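PDB 3U07: DUF1254 domain-containing protein from Vibrio parahaemolyticus, which is of unknown function, is probably exported, and combines a DUF1254 with a DUF1214 region, two families of one clan. Local coordinates for residues G106-L111 with S345-V350; S125-G130 with P310-S315; R167-N172 with G371-K376. The protein carries 2 engineered substitutions. One frame throughout, in Å; residues are numbered along the deposited sequence.

Contact 1: G106-L111 with S345-V350; sequences GRYWIL and SEFWSV
The rings of Tyr-108 and Phe-347 make an offset edge-to-face pair, with the edge of Phe-347 turned toward the face of Tyr-108, their planes inclined at 72° and their centroids 5.5 Å apart. A single edge atom does the touching: Phe-347 CE2 lies 3.6 Å from Tyr-108 CG, which sits in the plane of the phenylalanine ring. Because the pair is offset, CE2 comes in obliquely beside the root of the tyrosine, 3.7 Å from Tyr-108 CB, away from the centre of its ring. Glu-346 adds a looser apolar touch, its CB 4.4 Å from Tyr-108 CD1. A third ring joins in: Tyr-415 stacks on Phe-347 and also meets Tyr-108.

Tyr-108 comes just before strand 109-115 and carries CG anti to its amide nitrogen (chi1 176°), which sends the ring off the start of the strand, toward the DUF1214 region. Phe-347 instead holds CG between its own N and carbonyl carbon, at chi1 75°, and the two side chains cross at about a right angle. Glu-346 and Phe-347 both face Tyr-415 across the sheet, a classic beta bulge; these two successive residues are also the ones that touch Tyr-108. The strands involved, 109-115 and 347-354, occupy the same place in two antiparallel sheets of identical strand order, one in each family region, so the contact joins corresponding parts of two sheets of like topology.

Aromatic residues suit this buried place, since their broad surfaces can bridge backbones whose nearest CA atoms, those of Tyr-108 and Glu-346, are 7.6 Å apart. Met-169 of strand 161-169 packs against both Tyr-108 and Phe-347, while Ser-126 touches the tyrosine from helix 126-129.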
loop_
_atom_site.group_PDB
_atom_site.type_symbol
_atom_site.label_atom_id
_atom_site.label_comp_id
_atom_site.label_asym_id
_atom_site.label_seq_id
_atom_site.Cartn_x
_atom_site.Cartn_y
_atom_site.Cartn_z
ATOM N N GLY A 106 17.746 10.875 10.209
ATOM C CA GLY A 106 18.094 9.795 9.304
ATOM C C GLY A 106 17.143 8.615 9.207
ATOM O O GLY A 106 17.131 7.925 8.191
ATOM N N ARG A 107 16.338 8.372 10.237
ATOM C CA ARG A 107 15.428 7.239 10.203
ATOM C C ARG A 107 14.214 7.457 9.307
ATOM O O ARG A 107 13.482 8.436 9.464
ATOM C CB ARG A 107 14.962 6.884 11.615
ATOM C CG ARG A 107 14.212 5.558 11.696
ATOM C CD ARG A 107 13.745 5.267 13.106
ATOM N NE ARG A 107 14.856 5.246 14.054
ATOM C CZ ARG A 107 15.736 4.254 14.167
ATOM N NH1 ARG A 107 15.640 3.181 13.391
ATOM N NH2 ARG A 107 16.719 4.342 15.053
ATOM N N TYR A 108 14.015 6.552 8.354
ATOM C CA TYR A 108 12.870 6.642 7.453
ATOM C C TYR A 108 11.615 6.214 8.208
ATOM O O TYR A 108 11.648 5.274 9.004
ATOM C CB TYR A 108 13.034 5.713 6.244
ATOM C CG TYR A 108 11.821 5.695 5.330
ATOM C CD1 TYR A 108 11.661 6.653 4.330
ATOM C CD2 TYR A 108 10.809 4.751 5.497
ATOM C CE1 TYR A 108 10.523 6.676 3.523
ATOM C CE2 TYR A 108 9.661 4.767 4.693
ATOM C CZ TYR A 108 9.527 5.733 3.711
ATOM O OH TYR A 108 8.397 5.770 2.918
ATOM N N TRP A 109 10.518 6.920 7.963
ATOM C CA TRP A 109 9.234 6.593 8.579
ATOM C C TRP A 109 8.138 7.162 7.708
ATOM O O TRP A 109 8.360 8.114 6.956
ATOM C CB TRP A 109 9.106 7.178 9.987
ATOM C CG TRP A 109 9.149 8.680 10.036
ATOM C CD1 TRP A 109 10.261 9.467 10.136
ATOM C CD2 TRP A 109 8.029 9.571 9.989
ATOM N NE1 TRP A 109 9.903 10.793 10.158
ATOM C CE2 TRP A 109 8.540 10.886 10.072
ATOM C CE3 TRP A 109 6.645 9.385 9.890
ATOM C CZ2 TRP A 109 7.711 12.013 10.055
ATOM C CZ3 TRP A 109 5.820 10.505 9.873
ATOM C CH2 TRP A 109 6.356 11.803 9.957
ATOM N N ILE A 110 6.955 6.573 7.799
ATOM C CA ILE A 110 5.835 7.052 7.010
ATOM C C ILE A 110 4.503 6.651 7.630
ATOM O O ILE A 110 4.358 5.542 8.148
ATOM C CB ILE A 110 5.908 6.508 5.556
ATOM C CG1 ILE A 110 4.771 7.092 4.718
ATOM C CG2 ILE A 110 5.859 4.979 5.564
ATOM C CD1 ILE A 110 4.975 6.925 3.235
ATOM N N LEU A 111 3.558 7.587 7.624
ATOM C CA LEU A 111 2.204 7.330 8.113
ATOM C C LEU A 111 1.401 7.365 6.812
ATOM O O LEU A 111 1.321 8.396 6.147
ATOM C CB LEU A 111 1.734 8.427 9.069
ATOM C CG LEU A 111 0.244 8.434 9.443
ATOM C CD1 LEU A 111 -0.167 7.083 10.019
ATOM C CD2 LEU A 111 -0.012 9.548 10.448
ATOM N N SER A 345 15.657 9.754 -3.303
ATOM C CA SER A 345 15.986 10.789 -2.331
ATOM C C SER A 345 16.227 10.205 -0.952
ATOM O O SER A 345 16.977 10.767 -0.155
ATOM C CB SER A 345 14.853 11.822 -2.243
ATOM O OG SER A 345 13.709 11.279 -1.595
ATOM N N GLU A 346 15.598 9.072 -0.665
ATOM C CA GLU A 346 15.746 8.465 0.648
ATOM C C GLU A 346 16.712 7.290 0.688
ATOM O O GLU A 346 17.807 7.403 1.238
ATOM C CB GLU A 346 14.370 8.041 1.173
ATOM C CG GLU A 346 13.336 9.151 1.103
ATOM C CD GLU A 346 13.871 10.466 1.639
ATOM O OE1 GLU A 346 14.218 10.531 2.838
ATOM O OE2 GLU A 346 13.947 11.431 0.855
ATOM N N PHE A 347 16.309 6.155 0.129
ATOM C CA PHE A 347 17.185 4.986 0.119
ATOM C C PHE A 347 16.619 3.883 -0.759
ATOM O O PHE A 347 15.490 3.979 -1.236
ATOM C CB PHE A 347 17.394 4.459 1.546
ATOM C CG PHE A 347 16.207 3.721 2.117
ATOM C CD1 PHE A 347 16.139 2.330 2.057
ATOM C CD2 PHE A 347 15.177 4.413 2.757
ATOM C CE1 PHE A 347 15.067 1.634 2.632
ATOM C CE2 PHE A 347 14.095 3.729 3.335
ATOM C CZ PHE A 347 14.044 2.336 3.272
ATOM N N TRP A 348 17.413 2.844 -0.987
ATOM C CA TRP A 348 16.960 1.721 -1.794
ATOM C C TRP A 348 17.485 0.412 -1.226
ATOM O O TRP A 348 18.355 0.405 -0.350
ATOM C CB TRP A 348 17.399 1.884 -3.252
ATOM C CG TRP A 348 18.865 2.086 -3.439
ATOM C CD1 TRP A 348 19.520 3.276 -3.559
ATOM C CD2 TRP A 348 19.868 1.065 -3.530
ATOM N NE1 TRP A 348 20.868 3.064 -3.722
ATOM C CE2 TRP A 348 21.109 1.716 -3.706
ATOM C CE3 TRP A 348 19.837 -0.336 -3.478
ATOM C CZ2 TRP A 348 22.314 1.015 -3.831
ATOM C CZ3 TRP A 348 21.036 -1.035 -3.601
ATOM C CH2 TRP A 348 22.257 -0.357 -3.776
ATOM N N SER A 349 16.948 -0.698 -1.722
ATOM C CA SER A 349 17.351 -2.011 -1.239
ATOM C C SER A 349 16.943 -3.104 -2.223
ATOM O O SER A 349 16.096 -2.892 -3.084
ATOM C CB SER A 349 16.676 -2.285 0.105
ATOM O OG SER A 349 15.260 -2.299 -0.044
ATOM N N VAL A 350 17.571 -4.268 -2.100
ATOM C CA VAL A 350 17.224 -5.408 -2.932
ATOM C C VAL A 350 17.128 -6.552 -1.930
ATOM O O VAL A 350 18.035 -6.762 -1.127
ATOM C CB VAL A 350 18.290 -5.686 -4.043
ATOM C CG1 VAL A 350 19.172 -4.477 -4.225
ATOM C CG2 VAL A 350 19.095 -6.925 -3.731
#

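Contact 2: S125-G130 with P310-S315; sequences SSRTRG and PPIEAS
Arg-127 grips Glu-313 side-on with two nitrogens, one for each carboxylate oxygen. Its NE donates to Glu-313 OE1 at 2.9 Å with an N-H...O angle of 158°, and its NH2 donates to Glu-313 OE2, also at 2.9 Å. Both oxygens lie close to the guanidinium plane, yet the nitrogens approach from above the carboxylate plane, for the two planes are turned 60° apart. The arginine, long enough to span from helix to loop, runs straight at first and bends at chi3 (78°), which turns NE and NH2 to the glutamate.

Glu-313 is buried, and its carboxylate is met by the arginine and by a water, which gives OE2 a hydrogen bond of 3.0 Å and itself accepts from Thr-128 OG1 at 2.9 Å. The faces of the guanidinium are dressed with hydrocarbon. Ile-312 CG1 lies 3.5 Å above one of them, offset toward the rim, and Thr-128 CG2 covers the centre of the other; sandwiched between the two, the group is limited in its rotation while its edge pairs with the acid.

Backbone groups are provided for as well. Ser-125 OG accepts from Arg-127 N at 3.0 Å, while Ser-125 O takes both Thr-128 N and Arg-129 N. On the other segment Pro-310 O receives Glu-313 N and Ala-314 N, and Ser-315 OG donates to Pro-311 O. Serine suits position 125 because its short hydroxyl can turn back to the first turn.

The whole is a side-on bidentate salt bridge that joins the N-capped helix 126-129 of the DUF1254 region to the loop leading into strand 315-319 of the DUF1214 region.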
loop_
_atom_site.group_PDB
_atom_site.type_symbol
_atom_site.label_atom_id
_atom_site.label_comp_id
_atom_site.label_asym_id
_atom_site.label_seq_id
_atom_site.Cartn_x
_atom_site.Cartn_y
_atom_site.Cartn_z
ATOM N N SER A 125 5.647 11.666 6.052
ATOM C CA SER A 125 6.869 10.897 6.234
ATOM C C SER A 125 8.148 11.714 6.231
ATOM O O SER A 125 8.159 12.909 5.905
ATOM C CB SER A 125 6.978 9.823 5.149
ATOM O OG SER A 125 7.712 10.300 4.040
ATOM N N SER A 126 9.225 11.033 6.606
ATOM C CA SER A 126 10.563 11.597 6.662
ATOM C C SER A 126 10.964 12.181 5.308
ATOM O O SER A 126 11.708 13.157 5.237
ATOM C CB SER A 126 11.553 10.498 7.050
ATOM O OG SER A 126 11.419 9.375 6.189
ATOM N N ARG A 127 10.469 11.576 4.234
ATOM C CA ARG A 127 10.790 12.034 2.888
ATOM C C ARG A 127 10.457 13.510 2.711
ATOM O O ARG A 127 11.180 14.244 2.040
ATOM C CB ARG A 127 10.011 11.221 1.848
ATOM C CG ARG A 127 10.363 11.564 0.411
ATOM C CD ARG A 127 9.524 10.765 -0.583
ATOM N NE ARG A 127 8.172 11.297 -0.732
ATOM C CZ ARG A 127 7.855 12.329 -1.509
ATOM N NH1 ARG A 127 8.791 12.948 -2.216
ATOM N NH2 ARG A 127 6.596 12.746 -1.574
ATOM N N THR A 128 9.359 13.943 3.318
ATOM C CA THR A 128 8.941 15.326 3.178
ATOM C C THR A 128 8.898 16.124 4.481
ATOM O O THR A 128 8.665 17.328 4.456
ATOM C CB THR A 128 7.550 15.406 2.481
ATOM O OG1 THR A 128 6.606 14.593 3.188
ATOM C CG2 THR A 128 7.645 14.919 1.040
ATOM N N ARG A 129 9.127 15.466 5.613
ATOM C CA ARG A 129 9.103 16.166 6.898
ATOM C C ARG A 129 10.389 15.985 7.697
ATOM O O ARG A 129 10.617 16.684 8.685
ATOM C CB ARG A 129 7.938 15.675 7.768
ATOM C CG ARG A 129 6.558 15.864 7.187
ATOM C CD ARG A 129 5.529 15.239 8.111
ATOM N NE ARG A 129 5.420 15.961 9.378
ATOM C CZ ARG A 129 4.762 17.109 9.535
ATOM N NH1 ARG A 129 4.148 17.675 8.504
ATOM N NH2 ARG A 129 4.712 17.689 10.727
ATOM N N GLY A 130 11.233 15.054 7.272
ATOM C CA GLY A 130 12.453 14.803 8.016
ATOM C C GLY A 130 12.070 14.141 9.330
ATOM O O GLY A 130 11.256 13.219 9.361
ATOM N N PRO A 310 1.783 5.262 -3.169
ATOM C CA PRO A 310 1.934 5.927 -4.465
ATOM C C PRO A 310 3.429 5.779 -4.781
ATOM O O PRO A 310 4.265 5.841 -3.881
ATOM C CB PRO A 310 1.546 7.369 -4.155
ATOM C CG PRO A 310 0.487 7.190 -3.077
ATOM C CD PRO A 310 1.127 6.146 -2.189
ATOM N N PRO A 311 3.787 5.590 -6.057
ATOM C CA PRO A 311 5.199 5.428 -6.420
ATOM C C PRO A 311 6.220 6.465 -5.945
ATOM O O PRO A 311 7.396 6.136 -5.795
ATOM C CB PRO A 311 5.150 5.305 -7.943
ATOM C CG PRO A 311 3.910 6.059 -8.310
ATOM C CD PRO A 311 2.937 5.614 -7.258
ATOM N N ILE A 312 5.789 7.700 -5.699
ATOM C CA ILE A 312 6.713 8.739 -5.245
ATOM C C ILE A 312 7.220 8.450 -3.833
ATOM O O ILE A 312 8.284 8.922 -3.440
ATOM C CB ILE A 312 6.053 10.146 -5.287
ATOM C CG1 ILE A 312 7.107 11.229 -5.022
ATOM C CG2 ILE A 312 4.933 10.233 -4.258
ATOM C CD1 ILE A 312 6.600 12.649 -5.250
ATOM N N GLU A 313 6.460 7.665 -3.074
ATOM C CA GLU A 313 6.858 7.316 -1.715
ATOM C C GLU A 313 7.638 6.009 -1.751
ATOM O O GLU A 313 8.612 5.831 -1.019
ATOM C CB GLU A 313 5.635 7.129 -0.816
ATOM C CG GLU A 313 4.690 8.317 -0.743
ATOM C CD GLU A 313 5.353 9.568 -0.199
ATOM O OE1 GLU A 313 6.381 9.449 0.497
ATOM O OE2 GLU A 313 4.833 10.672 -0.458
ATOM N N ALA A 314 7.188 5.092 -2.600
ATOM C CA ALA A 314 7.835 3.792 -2.733
ATOM C C ALA A 314 7.511 3.142 -4.070
ATOM O O ALA A 314 6.352 3.028 -4.456
ATOM C CB ALA A 314 7.399 2.870 -1.593
ATOM N N SER A 315 8.553 2.737 -4.783
ATOM C CA SER A 315 8.394 2.063 -6.065
ATOM C C SER A 315 9.131 0.745 -5.927
ATOM O O SER A 315 9.920 0.563 -4.996
ATOM C CB SER A 315 9.000 2.888 -7.198
ATOM O OG SER A 315 8.193 4.009 -7.501
HETATM O O HOH W 1 5.363 12.226 2.018
#

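Contact 3: R167-N172 with G371-K376; sequences RIMAVN and GDRTMK
The backbones of Val-171 and Arg-373 come closest, with 7.8 Å between their CA atoms, where the loop after a strand faces a tight turn. Residues 167-169 finish strand 161-169, and the chain then loops to Asn-172, the N-cap of helix 173-183. Across from it, Gly-371 to Thr-374 form a type I turn, closed by Thr-374 N donating to Gly-371 O at 3.1 Å. The threonine hydroxyl locks it a second time, as Thr-374 OG1 accepts from Gly-371 N at 3.0 Å.

Across the gap the main meeting is between Met-169, present as selenomethionine, and the guanidinium of Arg-373. The selenium lies 3.4 Å above one face of that group, offset toward its rim and 3.6 Å from Arg-373 NH2, while Met-169 CE reaches to 3.6 Å from Arg-373 NH1. Bends at chi2 (-72°) and chi3 (-75°) fold the arginine back so that it presents this flat face. A long, flexible, unbranched chain is well suited to lie on such a surface, and the guanidinium keeps its edge for polar partners: NH1 donates to the carbonyl of Gly-106. Val-171 fills in beside them with CG1, which is 4.2 Å from Arg-373 CB and equally far from Thr-374 CG2, in looser apolar contact near the surface.

Met-169 is backbone-bonded to Tyr-108, just before the neighbouring strand 109-115, and its side chain also rests on Phe-347 of strand 347-354. Asp-372 in the turn accepts from Trp-348 N of that same strand. The contact thus ties the junction of strand 161-169 and helix 173-183 to the loop joining strands 369-371 and 382-388.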
loop_
_atom_site.group_PDB
_atom_site.type_symbol
_atom_site.label_atom_id
_atom_site.label_comp_id
_atom_site.label_asym_id
_atom_site.label_seq_id
_atom_site.Cartn_x
_atom_site.Cartn_y
_atom_site.Cartn_z
ATOM N N ARG A 167 5.074 2.772 8.904
ATOM C CA ARG A 167 6.310 2.022 8.689
ATOM C C ARG A 167 7.478 2.810 9.259
ATOM O O ARG A 167 7.621 4.002 8.991
ATOM C CB ARG A 167 6.569 1.787 7.198
ATOM C CG ARG A 167 5.498 1.004 6.465
ATOM C CD ARG A 167 5.856 0.875 4.992
ATOM N NE ARG A 167 4.763 0.314 4.202
ATOM C CZ ARG A 167 4.879 -0.089 2.940
ATOM N NH1 ARG A 167 6.048 -0.000 2.315
ATOM N NH2 ARG A 167 3.825 -0.579 2.300
ATOM N N ILE A 168 8.308 2.134 10.045
ATOM C CA ILE A 168 9.483 2.752 10.640
ATOM C C ILE A 168 10.718 1.898 10.338
ATOM O O ILE A 168 10.788 0.735 10.729
ATOM C CB ILE A 168 9.328 2.899 12.166
ATOM C CG1 ILE A 168 8.125 3.796 12.480
ATOM C CG2 ILE A 168 10.595 3.498 12.762
ATOM C CD1 ILE A 168 7.803 3.905 13.963
HETATM N N MSE A 169 11.674 2.494 9.629
HETATM C CA MSE A 169 12.925 1.840 9.250
HETATM C C MSE A 169 13.743 1.371 10.454
HETATM O O MSE A 169 13.816 2.047 11.485
HETATM C CB MSE A 169 13.786 2.800 8.416
HETATM C CG MSE A 169 15.254 2.376 8.251
HETATM SE SE MSE A 169 16.506 3.850 7.915
HETATM C CE MSE A 169 16.324 3.993 6.003
ATOM N N ALA A 170 14.356 0.204 10.296
ATOM C CA ALA A 170 15.214 -0.408 11.305
ATOM C C ALA A 170 16.206 -1.216 10.466
ATOM O O ALA A 170 15.818 -2.160 9.774
ATOM C CB ALA A 170 14.407 -1.316 12.198
ATOM N N VAL A 171 17.481 -0.845 10.521
ATOM C CA VAL A 171 18.484 -1.514 9.699
ATOM C C VAL A 171 19.209 -2.704 10.319
ATOM O O VAL A 171 19.908 -3.437 9.620
ATOM C CB VAL A 171 19.511 -0.486 9.164
ATOM C CG1 VAL A 171 19.866 -0.812 7.721
ATOM C CG2 VAL A 171 18.936 0.918 9.267
ATOM N N ASN A 172 19.061 -2.885 11.627
ATOM C CA ASN A 172 19.650 -4.031 12.315
ATOM C C ASN A 172 18.904 -4.262 13.623
ATOM O O ASN A 172 18.174 -3.390 14.090
ATOM C CB ASN A 172 21.163 -3.859 12.545
ATOM C CG ASN A 172 21.501 -2.799 13.570
ATOM O OD1 ASN A 172 21.033 -2.840 14.709
ATOM N ND2 ASN A 172 22.343 -1.852 13.177
ATOM N N GLY A 371 21.648 -2.757 0.546
ATOM C CA GLY A 371 21.188 -1.470 0.057
ATOM C C GLY A 371 22.227 -0.393 0.270
ATOM O O GLY A 371 23.346 -0.693 0.683
ATOM N N ASP A 372 21.868 0.860 0.003
ATOM C CA ASP A 372 22.815 1.952 0.171
ATOM C C ASP A 372 23.184 2.197 1.632
ATOM O O ASP A 372 24.223 2.787 1.918
ATOM C CB ASP A 372 22.284 3.239 -0.480
ATOM C CG ASP A 372 20.937 3.674 0.072
ATOM O OD1 ASP A 372 19.980 2.876 0.023
ATOM O OD2 ASP A 372 20.836 4.824 0.547
ATOM N N ARG A 373 22.348 1.730 2.554
ATOM C CA ARG A 373 22.616 1.896 3.981
ATOM C C ARG A 373 23.586 0.835 4.501
ATOM O O ARG A 373 24.096 0.954 5.615
ATOM C CB ARG A 373 21.312 1.812 4.787
ATOM C CG ARG A 373 20.353 2.969 4.559
ATOM C CD ARG A 373 20.866 4.260 5.190
ATOM N NE ARG A 373 20.717 4.271 6.645
ATOM C CZ ARG A 373 19.947 5.126 7.312
ATOM N NH1 ARG A 373 19.251 6.046 6.655
ATOM N NH2 ARG A 373 19.871 5.064 8.635
ATOM N N THR A 374 23.843 -0.195 3.699
ATOM C CA THR A 374 24.742 -1.270 4.114
ATOM C C THR A 374 25.914 -1.516 3.167
ATOM O O THR A 374 26.750 -2.382 3.422
ATOM C CB THR A 374 23.969 -2.595 4.302
ATOM O OG1 THR A 374 23.304 -2.944 3.081
ATOM C CG2 THR A 374 22.934 -2.453 5.411
HETATM N N MSE A 375 25.976 -0.759 2.076
HETATM C CA MSE A 375 27.067 -0.896 1.108
HETATM C C MSE A 375 27.570 0.474 0.677
HETATM O O MSE A 375 26.879 1.481 0.845
HETATM C CB MSE A 375 26.610 -1.610 -0.168
HETATM C CG MSE A 375 25.944 -2.952 -0.018
HETATM SE SE MSE A 375 25.743 -3.701 -1.801
HETATM C CE MSE A 375 24.320 -2.593 -2.453
ATOM N N LYS A 376 28.768 0.503 0.104
ATOM C CA LYS A 376 29.348 1.741 -0.407
ATOM C C LYS A 376 29.793 1.514 -1.850
ATOM O O LYS A 376 30.365 0.477 -2.180
ATOM C CB LYS A 376 30.533 2.201 0.453
ATOM C CG LYS A 376 30.172 3.289 1.474
ATOM C CD LYS A 376 29.317 2.752 2.617
ATOM C CE LYS A 376 28.913 3.854 3.595
ATOM N NZ LYS A 376 27.774 4.680 3.098
#

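The three contacts each pair a segment of the DUF1254 region with one in or at the start of the DUF1214 region. Along the chain the first segments come in the order 1, 2, 3 (106-111, 125-130, 167-172), the second in the order 2, 1, 3 (310-315, 345-350, 371-376). Contact 2 is therefore nested within contact 1, while contact 3 crosses both. Contact 1 lies in the middle, its centre about 8 Å from the centre of either other; those two are about 15 Å apart. Strands 109-115, 120-125 and 161-169 of one antiparallel sheet supply or adjoin the first segments, so the contacts form one continuous patch that probably helps to fix the two family regions against each other.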